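Local coordinates for protein Sqt1 (Chaetomium thermophilum, PDB 4ZOY) that probably acts as a dedicated WD40-repeat chaperone in ribosome biogenesis, capturing a nascent ribosomal protein while it is still being translated, at residues R101-V106 against H153-A158; L105-G108 against M114-Y117; V354-T357 against L363-H366. One frame throughout, in Å; residues are numbered along the deposited sequence.

Contact 1. Residues R101-V106 against H153-A158; sequences RGDFLV and HPNTIA
Asn155 and Asp103 are joined by a side-chain hydrogen bond. Asn155 ND2 donates to Asp103 OD2 at 3.1 Å, with an N-H...O angle of 165°. The carboxylate oxygen accepts on its anti lone pair and lies in the amide plane. The two side chains cross at about a right angle. The other end of the amide is also held. Asn155 OD1 accepts from a water at 2.9 Å, and Thr98 OG1 is hydrogen-bonded to the same oxygen. The water also accepts from Arg101 N at 2.9 Å and donates weakly to Asp103 OD2. It thus ties the turn 101-103 to the amide, whose rotation is fixed from both ends.

The segments belong to two consecutive four-stranded antiparallel sheets of a WD40 beta-propeller. Strand 104-109 is second in its blade, and strand 156-161 is second in the next. The contact therefore runs from blade to blade, not along a sheet.

Packing does the rest. The Phe104 ring meets Asn155 with its edge: Phe104 CD2 is 3.7 Å from Asn155 CG, and ring and amide planes stand 88° apart. Further along, Val106 and Ile157 reach toward each other tip to tip, Val106 CG1 lying 4.2 Å from Ile157 CD1. Ile157 gets there with CG1 anti to the backbone N (chi1 -177°). Phe145 of strand 142-147 touches both of these side chains.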
ATOM      1  N   ARG A 101      -3.609  13.251 -10.792  1.00 20.27           N
ATOM      2  CA  ARG A 101      -2.976  13.202 -12.113  1.00 24.46           C
ATOM      3  C   ARG A 101      -1.452  13.117 -12.070  1.00 21.68           C
ATOM      4  O   ARG A 101      -0.789  13.307 -13.091  1.00 23.44           O
ATOM      5  CB  ARG A 101      -3.400  14.422 -12.947  1.00 27.57           C
ATOM      6  CG  ARG A 101      -4.910  14.496 -13.223  1.00 32.01           C
ATOM      7  CD  ARG A 101      -5.271  15.630 -14.192  1.00 43.23           C
ATOM      8  NE  ARG A 101      -5.352  15.183 -15.585  1.00 44.86           N
ATOM      9  CZ  ARG A 101      -4.395  15.369 -16.488  1.00 43.10           C
ATOM     10  NH1 ARG A 101      -3.274  15.996 -16.151  1.00 47.50           N
ATOM     11  NH2 ARG A 101      -4.555  14.929 -17.728  1.00 47.45           N
ATOM     12  N   GLY A 102      -0.888  12.827 -10.901  1.00 18.21           N
ATOM     13  CA  GLY A 102       0.547  12.619 -10.802  1.00 20.70           C
ATOM     14  C   GLY A 102       1.371  13.874 -11.004  1.00 22.33           C
ATOM     15  O   GLY A 102       2.455  13.824 -11.584  1.00 22.79           O
ATOM     16  N   ASP A 103       0.866  15.004 -10.513  1.00 19.69           N
ATOM     17  CA  ASP A 103       1.570  16.280 -10.637  1.00 21.75           C
ATOM     18  C   ASP A 103       2.893  16.278  -9.886  1.00 21.65           C
ATOM     19  O   ASP A 103       3.809  17.042 -10.198  1.00 23.46           O
ATOM     20  CB  ASP A 103       0.709  17.436 -10.118  1.00 22.59           C
ATOM     21  CG  ASP A 103      -0.457  17.751 -11.023  1.00 26.96           C
ATOM     22  OD1 ASP A 103      -0.313  17.624 -12.250  1.00 30.24           O
ATOM     23  OD2 ASP A 103      -1.519  18.132 -10.497  1.00 28.53           O
ATOM     24  N   PHE A 104       2.983  15.437  -8.864  1.00 18.00           N
ATOM     25  CA  PHE A 104       4.186  15.358  -8.064  1.00 17.75           C
ATOM     26  C   PHE A 104       4.579  13.916  -7.837  1.00 17.62           C
ATOM     27  O   PHE A 104       3.731  13.027  -7.801  1.00 17.28           O
ATOM     28  CB  PHE A 104       4.006  16.043  -6.709  1.00 19.46           C
ATOM     29  CG  PHE A 104       3.638  17.489  -6.809  1.00 18.92           C
ATOM     30  CD1 PHE A 104       4.621  18.462  -6.872  1.00 26.15           C
ATOM     31  CD2 PHE A 104       2.308  17.874  -6.832  1.00 21.30           C
ATOM     32  CE1 PHE A 104       4.284  19.799  -6.962  1.00 27.11           C
ATOM     33  CE2 PHE A 104       1.960  19.212  -6.919  1.00 23.14           C
ATOM     34  CZ  PHE A 104       2.953  20.177  -6.985  1.00 23.05           C
ATOM     35  N   LEU A 105       5.881  13.712  -7.707  1.00 17.91           N
ATOM     36  CA  LEU A 105       6.457  12.461  -7.240  1.00 16.45           C
ATOM     37  C   LEU A 105       7.118  12.757  -5.912  1.00 17.64           C
ATOM     38  O   LEU A 105       7.909  13.695  -5.803  1.00 19.25           O
ATOM     39  CB  LEU A 105       7.479  11.914  -8.244  1.00 17.95           C
ATOM     40  CG  LEU A 105       8.312  10.713  -7.792  1.00 19.11           C
ATOM     41  CD1 LEU A 105       7.430   9.501  -7.516  1.00 18.34           C
ATOM     42  CD2 LEU A 105       9.365  10.385  -8.849  1.00 23.61           C
ATOM     43  N   VAL A 106       6.807  11.963  -4.898  1.00 15.65           N
ATOM     44  CA  VAL A 106       7.313  12.216  -3.568  1.00 14.94           C
ATOM     45  C   VAL A 106       8.054  10.996  -3.043  1.00 17.66           C
ATOM     46  O   VAL A 106       7.549   9.871  -3.119  1.00 17.53           O
ATOM     47  CB  VAL A 106       6.166  12.592  -2.603  1.00 17.26           C
ATOM     48  CG1 VAL A 106       6.722  13.044  -1.281  1.00 19.83           C
ATOM     49  CG2 VAL A 106       5.278  13.690  -3.217  1.00 16.90           C
ATOM     50  N   HIS A 153      -9.419  17.758  -2.923  1.00 14.80           N
ATOM     51  CA  HIS A 153      -8.116  18.134  -2.371  1.00 14.44           C
ATOM     52  C   HIS A 153      -6.981  17.483  -3.119  1.00 14.71           C
ATOM     53  O   HIS A 153      -6.289  16.612  -2.573  1.00 15.25           O
ATOM     54  CB  HIS A 153      -8.043  17.777  -0.893  1.00 16.66           C
ATOM     55  CG  HIS A 153      -9.117  18.437  -0.095  1.00 14.36           C
ATOM     56  ND1 HIS A 153      -9.027  19.752   0.314  1.00 15.15           N
ATOM     57  CD2 HIS A 153     -10.330  17.995   0.307  1.00 18.88           C
ATOM     58  CE1 HIS A 153     -10.134  20.081   0.956  1.00 15.70           C
ATOM     59  NE2 HIS A 153     -10.939  19.033   0.970  1.00 17.26           N
ATOM     60  N   PRO A 154      -6.767  17.916  -4.366  1.00 13.97           N
ATOM     61  CA  PRO A 154      -5.695  17.342  -5.179  1.00 16.26           C
ATOM     62  C   PRO A 154      -4.320  17.540  -4.564  1.00 16.47           C
ATOM     63  O   PRO A 154      -4.087  18.478  -3.800  1.00 17.59           O
ATOM     64  CB  PRO A 154      -5.812  18.099  -6.503  1.00 17.07           C
ATOM     65  CG  PRO A 154      -6.507  19.387  -6.148  1.00 19.75           C
ATOM     66  CD  PRO A 154      -7.475  19.000  -5.074  1.00 17.23           C
ATOM     67  N   ASN A 155      -3.423  16.609  -4.880  1.00 16.42           N
ATOM     68  CA  ASN A 155      -2.025  16.702  -4.481  1.00 15.92           C
ATOM     69  C   ASN A 155      -1.836  16.798  -2.972  1.00 15.09           C
ATOM     70  O   ASN A 155      -0.954  17.502  -2.476  1.00 16.57           O
ATOM     71  CB  ASN A 155      -1.370  17.886  -5.206  1.00 18.30           C
ATOM     72  CG  ASN A 155      -1.379  17.687  -6.698  1.00 22.16           C
ATOM     73  OD1 ASN A 155      -1.051  16.603  -7.178  1.00 20.31           O
ATOM     74  ND2 ASN A 155      -1.813  18.701  -7.444  1.00 19.05           N
ATOM     75  N   THR A 156      -2.678  16.064  -2.250  1.00 15.66           N
ATOM     76  CA  THR A 156      -2.565  15.933  -0.813  1.00 15.20           C
ATOM     77  C   THR A 156      -2.063  14.533  -0.487  1.00 13.29           C
ATOM     78  O   THR A 156      -2.491  13.550  -1.111  1.00 15.97           O
ATOM     79  CB  THR A 156      -3.912  16.221  -0.153  1.00 17.36           C
ATOM     80  OG1 THR A 156      -4.282  17.566  -0.492  1.00 18.64           O
ATOM     81  CG2 THR A 156      -3.824  16.093   1.361  1.00 19.72           C
ATOM     82  N   ILE A 157      -1.116  14.456   0.443  1.00 14.60           N
ATOM     83  CA  ILE A 157      -0.489  13.185   0.811  1.00 14.46           C
ATOM     84  C   ILE A 157      -0.394  13.045   2.322  1.00 15.62           C
ATOM     85  O   ILE A 157      -0.175  14.030   3.036  1.00 18.31           O
ATOM     86  CB  ILE A 157       0.928  13.055   0.171  1.00 15.59           C
ATOM     87  CG1 ILE A 157       1.576  11.708   0.476  1.00 22.06           C
ATOM     88  CG2 ILE A 157       1.853  14.181   0.629  1.00 20.22           C
ATOM     89  CD1 ILE A 157       3.044  11.668   0.100  1.00 32.19           C
ATOM     90  N   ALA A 158      -0.559  11.819   2.809  1.00 14.75           N
ATOM     91  CA  ALA A 158      -0.333  11.505   4.199  1.00 14.23           C
ATOM     92  C   ALA A 158       0.886  10.632   4.348  1.00 14.13           C
ATOM     93  O   ALA A 158       1.233   9.860   3.444  1.00 15.37           O
ATOM     94  CB  ALA A 158      -1.543  10.799   4.800  1.00 16.25           C
TER
HETATM   95  O   HOH W   1      -2.169  15.404  -9.518  1.00 22.13           O

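Contact 2. Residues L105-G108 against M114-Y117; sequences LVSG and MRVY
Tyr117 lies beside Leu105 and Ser107, on one face of the hairpin formed by strands 104-109 and 114-120. Its ring turns an edge to both. Leu105 O is 3.6 Å from Tyr117 CD1, and Ser107 OG is 4.0 Å from Tyr117 CE1, each near the ring plane. Tyr117 CG stands anti to its own carbonyl carbon (chi1 -61°), which carries the ring back along the strand toward Arg115. There Tyr117 OH accepts from Arg115 NE at 3.0 Å, in the guanidinium plane, with a second, weak bond from NH2. The Arg115 chain bends at chi3 to make this approach. Its NH1 forms a salt bridge with Glu135, and Phe132 adds a cation-pi contact. Ser107 OG packs 3.4 Å from Arg115 CB and is hydrogen-bonded to His88 NE2.

The other face carries Val106, Met114 and Val116. Val106 and Met114 cross obliquely, and Val106 CG1 sits tightly against Met114 CG at 3.4 Å. Val116 CG2 touches the same methyl more loosely. Phe169 and Leu171 of the next blade cover this side.

The backbones pair as an antiparallel hairpin, the two middle strands of one WD40 propeller blade. Leu105 exchanges two hydrogen bonds with Tyr117, and Ser107 exchanges two with Arg115. The Val106 and Met114 CA-H groups add contacts to the carbonyl oxygens of Arg115 and Ser107.

A leucine in place of Tyr117 would probably leave Arg115 NE without its hydroxyl acceptor and the guanidinium freer to turn. The chemistry thus divides by face: polar groups among apolar ones beside Tyr117, and purely apolar packing from Val106, Met114 and Val116 toward the next blade.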
ATOM      1  N   LEU A 105       5.881  13.712  -7.707  1.00 17.91           N
ATOM      2  CA  LEU A 105       6.457  12.461  -7.240  1.00 16.45           C
ATOM      3  C   LEU A 105       7.118  12.757  -5.912  1.00 17.64           C
ATOM      4  O   LEU A 105       7.909  13.695  -5.803  1.00 19.25           O
ATOM      5  CB  LEU A 105       7.479  11.914  -8.244  1.00 17.95           C
ATOM      6  CG  LEU A 105       8.312  10.713  -7.792  1.00 19.11           C
ATOM      7  CD1 LEU A 105       7.430   9.501  -7.516  1.00 18.34           C
ATOM      8  CD2 LEU A 105       9.365  10.385  -8.849  1.00 23.61           C
ATOM      9  N   VAL A 106       6.807  11.963  -4.898  1.00 15.65           N
ATOM     10  CA  VAL A 106       7.313  12.216  -3.568  1.00 14.94           C
ATOM     11  C   VAL A 106       8.054  10.996  -3.043  1.00 17.66           C
ATOM     12  O   VAL A 106       7.549   9.871  -3.119  1.00 17.53           O
ATOM     13  CB  VAL A 106       6.166  12.592  -2.603  1.00 17.26           C
ATOM     14  CG1 VAL A 106       6.722  13.044  -1.281  1.00 19.83           C
ATOM     15  CG2 VAL A 106       5.278  13.690  -3.217  1.00 16.90           C
ATOM     16  N   SER A 107       9.266  11.215  -2.541  1.00 16.53           N
ATOM     17  CA  SER A 107      10.028  10.131  -1.937  1.00 15.86           C
ATOM     18  C   SER A 107      10.167  10.343  -0.433  1.00 15.94           C
ATOM     19  O   SER A 107      10.267  11.474   0.043  1.00 18.23           O
ATOM     20  CB  SER A 107      11.403  10.002  -2.604  1.00 18.71           C
ATOM     21  OG  SER A 107      12.127  11.217  -2.485  1.00 19.99           O
ATOM     22  N   GLY A 108      10.166   9.247   0.317  1.00 15.09           N
ATOM     23  CA  GLY A 108      10.227   9.313   1.760  1.00 15.77           C
ATOM     24  C   GLY A 108      11.233   8.328   2.286  1.00 17.84           C
ATOM     25  O   GLY A 108      11.221   7.165   1.898  1.00 17.31           O
ATOM     26  N   MET A 114      11.316  13.922   3.276  1.00 21.51           N
ATOM     27  CA  MET A 114      10.302  13.853   2.246  1.00 19.60           C
ATOM     28  C   MET A 114      10.717  14.779   1.109  1.00 24.28           C
ATOM     29  O   MET A 114      10.748  15.998   1.272  1.00 25.11           O
ATOM     30  CB  MET A 114       8.925  14.246   2.796  1.00 19.99           C
ATOM     31  CG  MET A 114       7.826  14.139   1.767  1.00 19.58           C
ATOM     32  SD  MET A 114       6.176  14.652   2.329  1.00 22.65           S
ATOM     33  CE  MET A 114       6.396  16.438   2.446  1.00 20.05           C
ATOM     34  N   ARG A 115      11.064  14.203  -0.036  1.00 18.56           N
ATOM     35  CA  ARG A 115      11.503  15.007  -1.173  1.00 19.30           C
ATOM     36  C   ARG A 115      10.411  15.080  -2.213  1.00 18.38           C
ATOM     37  O   ARG A 115       9.849  14.058  -2.621  1.00 19.08           O
ATOM     38  CB  ARG A 115      12.793  14.443  -1.773  1.00 19.86           C
ATOM     39  CG  ARG A 115      13.950  14.543  -0.797  1.00 20.99           C
ATOM     40  CD  ARG A 115      15.249  13.971  -1.345  1.00 24.12           C
ATOM     41  NE  ARG A 115      15.699  14.629  -2.566  1.00 27.91           N
ATOM     42  CZ  ARG A 115      16.434  15.737  -2.593  1.00 27.60           C
ATOM     43  NH1 ARG A 115      16.783  16.331  -1.461  1.00 29.67           N
ATOM     44  NH2 ARG A 115      16.810  16.253  -3.757  1.00 26.14           N
ATOM     45  N   VAL A 116      10.105  16.305  -2.631  1.00 18.31           N
ATOM     46  CA  VAL A 116       9.012  16.570  -3.550  1.00 19.72           C
ATOM     47  C   VAL A 116       9.513  17.000  -4.929  1.00 22.23           C
ATOM     48  O   VAL A 116      10.263  17.976  -5.057  1.00 23.56           O
ATOM     49  CB  VAL A 116       8.076  17.667  -2.992  1.00 20.78           C
ATOM     50  CG1 VAL A 116       6.981  17.996  -3.989  1.00 23.26           C
ATOM     51  CG2 VAL A 116       7.498  17.242  -1.640  1.00 20.09           C
ATOM     52  N   TYR A 117       9.090  16.265  -5.951  1.00 21.64           N
ATOM     53  CA  TYR A 117       9.463  16.530  -7.335  1.00 20.97           C
ATOM     54  C   TYR A 117       8.242  16.855  -8.170  1.00 23.97           C
ATOM     55  O   TYR A 117       7.242  16.132  -8.123  1.00 21.34           O
ATOM     56  CB  TYR A 117      10.180  15.320  -7.951  1.00 21.34           C
ATOM     57  CG  TYR A 117      11.470  14.922  -7.261  1.00 22.37           C
ATOM     58  CD1 TYR A 117      11.460  14.123  -6.123  1.00 23.11           C
ATOM     59  CD2 TYR A 117      12.699  15.332  -7.759  1.00 25.27           C
ATOM     60  CE1 TYR A 117      12.629  13.756  -5.491  1.00 22.73           C
ATOM     61  CE2 TYR A 117      13.874  14.973  -7.133  1.00 24.43           C
ATOM     62  CZ  TYR A 117      13.839  14.188  -6.002  1.00 26.88           C
ATOM     63  OH  TYR A 117      15.013  13.835  -5.382  1.00 25.16           O
TER

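Contact 3. Residues V354-T357 against L363-H366; sequences VFDT and LRRH
Val354 O accepts two backbone bonds from across the hairpin, from Arg364 N at 2.7 Å and from Arg365 N at 3.3 Å. Both donors are tilted from the carbonyl plane. Val354 N donates to Arg365 O at 2.8 Å. With Arg364 and Arg365 both facing Val354, this is a classic beta bulge.

The bulge turns Arg364 toward Asp356. Arg364 CG is anti to the backbone N (chi1 -166°) and the chain runs extended to NE. Arg364 NH1 then forms a salt bridge with Asp356 OD1 at 2.9 Å. Asp356 OD1 lies in the guanidinium plane but is met on its syn side, 22° out of the carboxylate plane; the two planes are 57° apart. Asp356 OD2 has a salt bridge to Arg359. Arg364 NH2 is taken by Arg410 O, and NE has weak bonds to Leu409 O and Gly411 O.

Apolar packing adds to this: Phe355 CE1 lies 3.9 Å from Leu363 CD1, and Val354 CG1 4.0 Å from Arg364 CD.

Strand 362-367 is the last of its four-stranded WD40 blade and strand 352-356 the third. Ile342 of strand 342-347 packs on Val354, Asp356 and Arg364, and loop 409-414 of the next blade meets Arg364.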
ATOM      1  N   VAL A 354      -9.883 -15.057   3.123  1.00 12.69           N
ATOM      2  CA  VAL A 354     -10.904 -14.275   2.443  1.00 14.50           C
ATOM      3  C   VAL A 354     -12.176 -14.349   3.264  1.00 15.45           C
ATOM      4  O   VAL A 354     -12.634 -15.443   3.607  1.00 14.64           O
ATOM      5  CB  VAL A 354     -11.154 -14.794   1.018  1.00 14.71           C
ATOM      6  CG1 VAL A 354     -12.177 -13.925   0.277  1.00 15.55           C
ATOM      7  CG2 VAL A 354      -9.841 -14.851   0.245  1.00 16.61           C
ATOM      8  N   PHE A 355     -12.737 -13.184   3.576  1.00 13.21           N
ATOM      9  CA  PHE A 355     -13.942 -13.102   4.411  1.00 13.38           C
ATOM     10  C   PHE A 355     -15.095 -12.443   3.653  1.00 16.27           C
ATOM     11  O   PHE A 355     -14.880 -11.516   2.861  1.00 13.94           O
ATOM     12  CB  PHE A 355     -13.642 -12.307   5.682  1.00 12.65           C
ATOM     13  CG  PHE A 355     -12.488 -12.844   6.472  1.00 12.70           C
ATOM     14  CD1 PHE A 355     -12.695 -13.836   7.417  1.00 14.70           C
ATOM     15  CD2 PHE A 355     -11.195 -12.360   6.278  1.00 14.39           C
ATOM     16  CE1 PHE A 355     -11.644 -14.340   8.159  1.00 15.69           C
ATOM     17  CE2 PHE A 355     -10.129 -12.870   7.011  1.00 15.83           C
ATOM     18  CZ  PHE A 355     -10.353 -13.860   7.958  1.00 15.56           C
ATOM     19  N   ASP A 356     -16.315 -12.900   3.919  1.00 15.84           N
ATOM     20  CA  ASP A 356     -17.519 -12.354   3.288  1.00 13.40           C
ATOM     21  C   ASP A 356     -18.088 -11.179   4.089  1.00 15.87           C
ATOM     22  O   ASP A 356     -18.662 -11.356   5.165  1.00 15.49           O
ATOM     23  CB  ASP A 356     -18.563 -13.460   3.131  1.00 14.76           C
ATOM     24  CG  ASP A 356     -18.371 -14.287   1.859  1.00 21.37           C
ATOM     25  OD1 ASP A 356     -17.392 -14.050   1.112  1.00 19.91           O
ATOM     26  OD2 ASP A 356     -19.215 -15.172   1.603  1.00 26.56           O
ATOM     27  N   THR A 357     -17.911  -9.968   3.569  1.00 14.85           N
ATOM     28  CA  THR A 357     -18.227  -8.760   4.316  1.00 15.13           C
ATOM     29  C   THR A 357     -19.727  -8.554   4.508  1.00 15.62           C
ATOM     30  O   THR A 357     -20.123  -7.789   5.377  1.00 17.28           O
ATOM     31  CB  THR A 357     -17.632  -7.515   3.626  1.00 14.11           C
ATOM     32  OG1 THR A 357     -18.261  -7.327   2.351  1.00 16.90           O
ATOM     33  CG2 THR A 357     -16.132  -7.689   3.418  1.00 14.96           C
ATOM     34  N   LEU A 363     -15.852 -16.811   7.088  1.00 15.70           N
ATOM     35  CA  LEU A 363     -14.716 -17.243   6.291  1.00 15.14           C
ATOM     36  C   LEU A 363     -15.164 -17.840   4.970  1.00 16.16           C
ATOM     37  O   LEU A 363     -15.972 -18.779   4.934  1.00 20.07           O
ATOM     38  CB  LEU A 363     -13.881 -18.256   7.067  1.00 15.41           C
ATOM     39  CG  LEU A 363     -12.638 -18.819   6.377  1.00 15.62           C
ATOM     40  CD1 LEU A 363     -11.652 -17.697   6.106  1.00 16.04           C
ATOM     41  CD2 LEU A 363     -12.019 -19.846   7.305  1.00 17.51           C
ATOM     42  N   ARG A 364     -14.673 -17.266   3.876  1.00 15.33           N
ATOM     43  CA  ARG A 364     -14.962 -17.779   2.546  1.00 16.65           C
ATOM     44  C   ARG A 364     -13.917 -18.809   2.136  1.00 16.45           C
ATOM     45  O   ARG A 364     -14.238 -19.856   1.597  1.00 18.16           O
ATOM     46  CB  ARG A 364     -14.997 -16.633   1.531  1.00 17.00           C
ATOM     47  CG  ARG A 364     -15.622 -17.010   0.206  1.00 21.17           C
ATOM     48  CD  ARG A 364     -15.480 -15.878  -0.809  1.00 20.41           C
ATOM     49  NE  ARG A 364     -16.150 -16.201  -2.064  1.00 22.27           N
ATOM     50  CZ  ARG A 364     -17.366 -15.777  -2.389  1.00 23.24           C
ATOM     51  NH1 ARG A 364     -18.046 -14.995  -1.559  1.00 23.03           N
ATOM     52  NH2 ARG A 364     -17.901 -16.127  -3.548  1.00 23.93           N
ATOM     53  N   ARG A 365     -12.661 -18.494   2.395  1.00 15.99           N
ATOM     54  CA  ARG A 365     -11.576 -19.380   2.018  1.00 17.04           C
ATOM     55  C   ARG A 365     -10.322 -19.051   2.800  1.00 14.34           C
ATOM     56  O   ARG A 365      -9.978 -17.884   2.995  1.00 15.38           O
ATOM     57  CB  ARG A 365     -11.292 -19.281   0.516  1.00 18.45           C
ATOM     58  CG  ARG A 365     -10.375 -20.382  -0.007  1.00 26.30           C
ATOM     59  CD  ARG A 365     -10.533 -20.559  -1.508  1.00 28.98           C
ATOM     60  NE  ARG A 365      -9.988 -21.835  -1.961  1.00 43.09           N
ATOM     61  CZ  ARG A 365     -10.204 -22.349  -3.168  1.00 45.96           C
ATOM     62  NH1 ARG A 365     -10.956 -21.692  -4.045  1.00 38.16           N
ATOM     63  NH2 ARG A 365      -9.670 -23.521  -3.497  1.00 45.77           N
ATOM     64  N   HIS A 366      -9.635 -20.093   3.252  1.00 16.77           N
ATOM     65  CA  HIS A 366      -8.340 -19.958   3.889  1.00 14.93           C
ATOM     66  C   HIS A 366      -7.319 -20.593   2.957  1.00 17.72           C
ATOM     67  O   HIS A 366      -7.238 -21.819   2.854  1.00 20.33           O
ATOM     68  CB  HIS A 366      -8.345 -20.636   5.262  1.00 17.34           C
ATOM     69  CG  HIS A 366      -7.108 -20.394   6.071  1.00 17.11           C
ATOM     70  ND1 HIS A 366      -6.864 -21.059   7.255  1.00 17.27           N
ATOM     71  CD2 HIS A 366      -6.061 -19.552   5.891  1.00 16.78           C
ATOM     72  CE1 HIS A 366      -5.714 -20.650   7.758  1.00 18.64           C
ATOM     73  NE2 HIS A 366      -5.208 -19.729   6.954  1.00 17.26           N
TER

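How the contacts relate
After the earlier strands, the chain opens contact 1 at 101-106, on the turn and into strand 104-109, and contact 2 starts on the same strand. Contact 2 closes first, as a tight hairpin within one blade. Contact 1 closes after 46 residues, which hold the rest of that blade and the first strand of the next. Contact 2 is therefore nested inside contact 1, sharing Leu105 and Val106. The two also touch: Phe104 CD1 lies 3.8 Å from Val116 CG1. Contact 3 follows in series, a hairpin in the blade from strand 331-336 to strand 362-367. It lies across the propeller, about 34 Å between centres from contact 1 and about 37 Å from contact 2.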